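Local coordinates for uncharacterized protein DUF1185 (Bordetella bronchiseptica RB50, PDB 3BYQ), which is of unknown function but has a variant of the Bacillus chorismate mutase fold and probably takes part in amino-acid metabolism, at residues 80-86 and 117-123. Residues are numbered along the deposited sequence; the frame is centred on the assembly and turned at random.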
ATOM      1  N   TYR B  80      23.742  -6.522 -11.771  1.00 20.02           N
ATOM      2  CA  TYR B  80      23.751  -6.070 -10.371  1.00 17.86           C
ATOM      3  C   TYR B  80      23.087  -4.707 -10.199  1.00 18.71           C
ATOM      4  O   TYR B  80      22.723  -4.043 -11.169  1.00 18.05           O
ATOM      5  CB  TYR B  80      25.183  -6.120  -9.727  1.00 20.69           C
ATOM      6  CG  TYR B  80      26.342  -5.384 -10.409  1.00 17.32           C
ATOM      7  CD1 TYR B  80      26.159  -4.361 -11.354  1.00 16.84           C
ATOM      8  CD2 TYR B  80      27.641  -5.669 -10.030  1.00 16.69           C
ATOM      9  CE1 TYR B  80      27.290  -3.698 -11.949  1.00 15.08           C
ATOM     10  CE2 TYR B  80      28.740  -4.984 -10.565  1.00 17.46           C
ATOM     11  CZ  TYR B  80      28.569  -4.020 -11.518  1.00 19.12           C
ATOM     12  OH  TYR B  80      29.729  -3.443 -12.037  1.00 18.08           O
ATOM     13  N   SER B  81      22.926  -4.358  -8.929  1.00 17.03           N
ATOM     14  CA  SER B  81      22.383  -3.109  -8.485  1.00 18.29           C
ATOM     15  C   SER B  81      22.636  -2.941  -7.008  1.00 16.73           C
ATOM     16  O   SER B  81      23.095  -3.839  -6.305  1.00 16.42           O
ATOM     17  CB  SER B  81      20.884  -3.010  -8.748  1.00 18.82           C
ATOM     18  OG  SER B  81      20.421  -1.663  -8.580  1.00 20.80           O
ATOM     19  N   LYS B  82      22.255  -1.768  -6.535  1.00 18.72           N
ATOM     20  CA  LYS B  82      22.414  -1.428  -5.117  1.00 18.85           C
ATOM     21  C   LYS B  82      21.300  -0.501  -4.747  1.00 19.93           C
ATOM     22  O   LYS B  82      20.807   0.248  -5.583  1.00 21.14           O
ATOM     23  CB  LYS B  82      23.769  -0.771  -4.857  1.00 18.87           C
ATOM     24  CG  LYS B  82      23.998   0.572  -5.561  1.00 22.19           C
ATOM     25  CD  LYS B  82      25.480   0.955  -5.700  1.00 19.32           C
ATOM     26  CE  LYS B  82      25.623   2.171  -6.584  1.00 18.87           C
ATOM     27  NZ  LYS B  82      27.003   2.551  -6.929  1.00 22.06           N
ATOM     28  N   ALA B  83      20.908  -0.522  -3.486  1.00 18.10           N
ATOM     29  CA  ALA B  83      19.781   0.333  -3.099  1.00 18.01           C
ATOM     30  C   ALA B  83      19.783   0.641  -1.633  1.00 18.49           C
ATOM     31  O   ALA B  83      20.429  -0.031  -0.828  1.00 17.00           O
ATOM     32  CB  ALA B  83      18.463  -0.336  -3.501  1.00 20.12           C
ATOM     33  N   ALA B  84      19.096   1.715  -1.289  1.00 15.73           N
ATOM     34  CA  ALA B  84      18.985   2.136   0.119  1.00 19.22           C
ATOM     35  C   ALA B  84      17.616   2.710   0.432  1.00 17.90           C
ATOM     36  O   ALA B  84      17.064   3.439  -0.353  1.00 18.21           O
ATOM     37  CB  ALA B  84      20.041   3.171   0.481  1.00 16.99           C
ATOM     38  N   ILE B  85      17.105   2.365   1.598  1.00 16.51           N
ATOM     39  CA  ILE B  85      15.864   2.925   2.109  1.00 16.47           C
ATOM     40  C   ILE B  85      16.174   3.455   3.516  1.00 16.44           C
ATOM     41  O   ILE B  85      16.481   2.686   4.449  1.00 16.79           O
ATOM     42  CB  ILE B  85      14.664   1.943   2.175  1.00 18.06           C
ATOM     43  CG1 ILE B  85      14.547   1.174   0.869  1.00 19.15           C
ATOM     44  CG2 ILE B  85      13.325   2.736   2.519  1.00 15.50           C
ATOM     45  CD1 ILE B  85      13.491   0.113   0.825  1.00 19.66           C
ATOM     46  N   VAL B  86      16.017   4.764   3.664  1.00 17.37           N
ATOM     47  CA  VAL B  86      16.325   5.440   4.906  1.00 16.08           C
ATOM     48  C   VAL B  86      15.017   5.668   5.641  1.00 17.60           C
ATOM     49  O   VAL B  86      14.001   5.975   5.036  1.00 17.77           O
ATOM     50  CB  VAL B  86      17.062   6.794   4.686  1.00 17.75           C
ATOM     51  CG1 VAL B  86      17.453   7.453   6.020  1.00 18.43           C
ATOM     52  CG2 VAL B  86      18.307   6.593   3.775  1.00 15.42           C
ATOM     53  N   VAL B 117      27.450   0.492 -11.071  1.00 18.60           N
ATOM     54  CA  VAL B 117      26.364  -0.283 -10.496  1.00 17.54           C
ATOM     55  C   VAL B 117      25.170   0.671 -10.453  1.00 18.31           C
ATOM     56  O   VAL B 117      25.299   1.787  -9.916  1.00 21.35           O
ATOM     57  CB  VAL B 117      26.684  -0.712  -9.027  1.00 20.35           C
ATOM     58  CG1 VAL B 117      25.518  -1.540  -8.463  1.00 18.95           C
ATOM     59  CG2 VAL B 117      27.997  -1.470  -8.931  1.00 24.36           C
ATOM     60  N   PRO B 118      24.030   0.279 -11.033  1.00 17.95           N
ATOM     61  CA  PRO B 118      22.863   1.160 -10.958  1.00 18.92           C
ATOM     62  C   PRO B 118      22.327   1.166  -9.538  1.00 20.37           C
ATOM     63  O   PRO B 118      22.733   0.349  -8.711  1.00 20.54           O
ATOM     64  CB  PRO B 118      21.907   0.561 -11.976  1.00 20.16           C
ATOM     65  CG  PRO B 118      22.199  -0.825 -11.933  1.00 17.21           C
ATOM     66  CD  PRO B 118      23.678  -0.999 -11.665  1.00 19.34           C
ATOM     67  N   ALA B 119      21.461   2.125  -9.261  1.00 20.88           N
ATOM     68  CA  ALA B 119      20.982   2.321  -7.900  1.00 19.81           C
ATOM     69  C   ALA B 119      19.657   3.024  -7.839  1.00 20.86           C
ATOM     70  O   ALA B 119      19.234   3.649  -8.795  1.00 20.50           O
ATOM     71  CB  ALA B 119      22.009   3.171  -7.131  1.00 19.67           C
ATOM     72  N   VAL B 120      18.979   2.850  -6.715  1.00 17.48           N
ATOM     73  CA  VAL B 120      17.794   3.652  -6.384  1.00 17.78           C
ATOM     74  C   VAL B 120      17.760   3.776  -4.880  1.00 19.78           C
ATOM     75  O   VAL B 120      18.252   2.920  -4.171  1.00 18.56           O
ATOM     76  CB  VAL B 120      16.489   3.067  -6.994  1.00 20.31           C
ATOM     77  CG1 VAL B 120      16.186   1.660  -6.461  1.00 18.84           C
ATOM     78  CG2 VAL B 120      15.271   4.042  -6.827  1.00 21.12           C
ATOM     79  N   LYS B 121      17.236   4.880  -4.387  1.00 18.27           N
ATOM     80  CA  LYS B 121      17.115   5.051  -2.946  1.00 18.85           C
ATOM     81  C   LYS B 121      15.929   5.913  -2.630  1.00 19.90           C
ATOM     82  O   LYS B 121      15.375   6.585  -3.485  1.00 18.64           O
ATOM     83  CB  LYS B 121      18.348   5.652  -2.340  1.00 20.28           C
ATOM     84  CG  LYS B 121      18.739   6.926  -2.931  1.00 23.26           C
ATOM     85  CD  LYS B 121      20.130   7.373  -2.390  1.00 25.95           C
ATOM     86  CE  LYS B 121      20.478   8.685  -3.011  1.00 22.89           C
ATOM     87  NZ  LYS B 121      20.700   8.550  -4.468  1.00 20.74           N
ATOM     88  N   ALA B 122      15.506   5.821  -1.388  1.00 16.71           N
ATOM     89  CA  ALA B 122      14.352   6.597  -0.911  1.00 14.48           C
ATOM     90  C   ALA B 122      14.436   6.756   0.608  1.00 17.81           C
ATOM     91  O   ALA B 122      15.138   6.019   1.263  1.00 17.25           O
ATOM     92  CB  ALA B 122      13.055   5.867  -1.241  1.00 19.80           C
ATOM     93  N   VAL B 123      13.761   7.781   1.108  1.00 16.26           N
ATOM     94  CA  VAL B 123      13.497   7.964   2.543  1.00 16.74           C
ATOM     95  C   VAL B 123      12.030   7.590   2.662  1.00 18.20           C
ATOM     96  O   VAL B 123      11.188   8.108   1.947  1.00 19.43           O
ATOM     97  CB  VAL B 123      13.730   9.397   3.019  1.00 16.97           C
ATOM     98  CG1 VAL B 123      13.277   9.504   4.497  1.00 16.66           C
ATOM     99  CG2 VAL B 123      15.195   9.796   2.793  1.00 16.92           C
TER
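Backbone hydrogen bonds join Ala84 and Val86 to the strand ending at Val123, in parallel register. Ala84 receives from Ala122 N through its O (3.0 Å) and donates through its N to Val120 O. Val86 N to Ala122 O is shorter, 2.8 Å, and nearly straight. Toward Val117 the ladder slackens: Val120 N to Lys82 O stretches to 3.4 Å and is weak. The bond from Lys82 N to Pro118 O, bent to 133° at the hydrogen, is also weak. CA-H...O contacts fill in between, Ala119 CA lying 3.1 Å from Lys82 O. The axes of strands 80-86 and 119-123 approach to 4.6 Å and run almost exactly parallel, with strand 161-169 on the other edge of 80-86. Strand 79-86, helix 98-109 and strand 119-123 form a beta-alpha-beta crossover between adjacent parallel strands, within the variant chorismate mutase fold of the family; the helix packs back on the contact, Met106 against Val117 and His99 against Ala119.

Apolar contact concentrates at Val117. Its CG2 sits over one face of the Tyr80 ring, 3.9 Å from the centroid. That methyl lies 18° off the ring normal, and the phenol OH is hydrogen-bonded to Ala115 O. The other branch, CG1, anti to the backbone N (chi1 -179°), rests against Ser81 CA.

Among polar side chains, Lys82 runs extended past Val117 CG1 and Ala119 CB. Its NZ bonds His99 O while Lys121 NZ bonds His99 NE2, so both lysines converge on one residue of helix 98-109. Ser81 OG approaches Pro118 O but is hydrogen-bonded to Pro133 O.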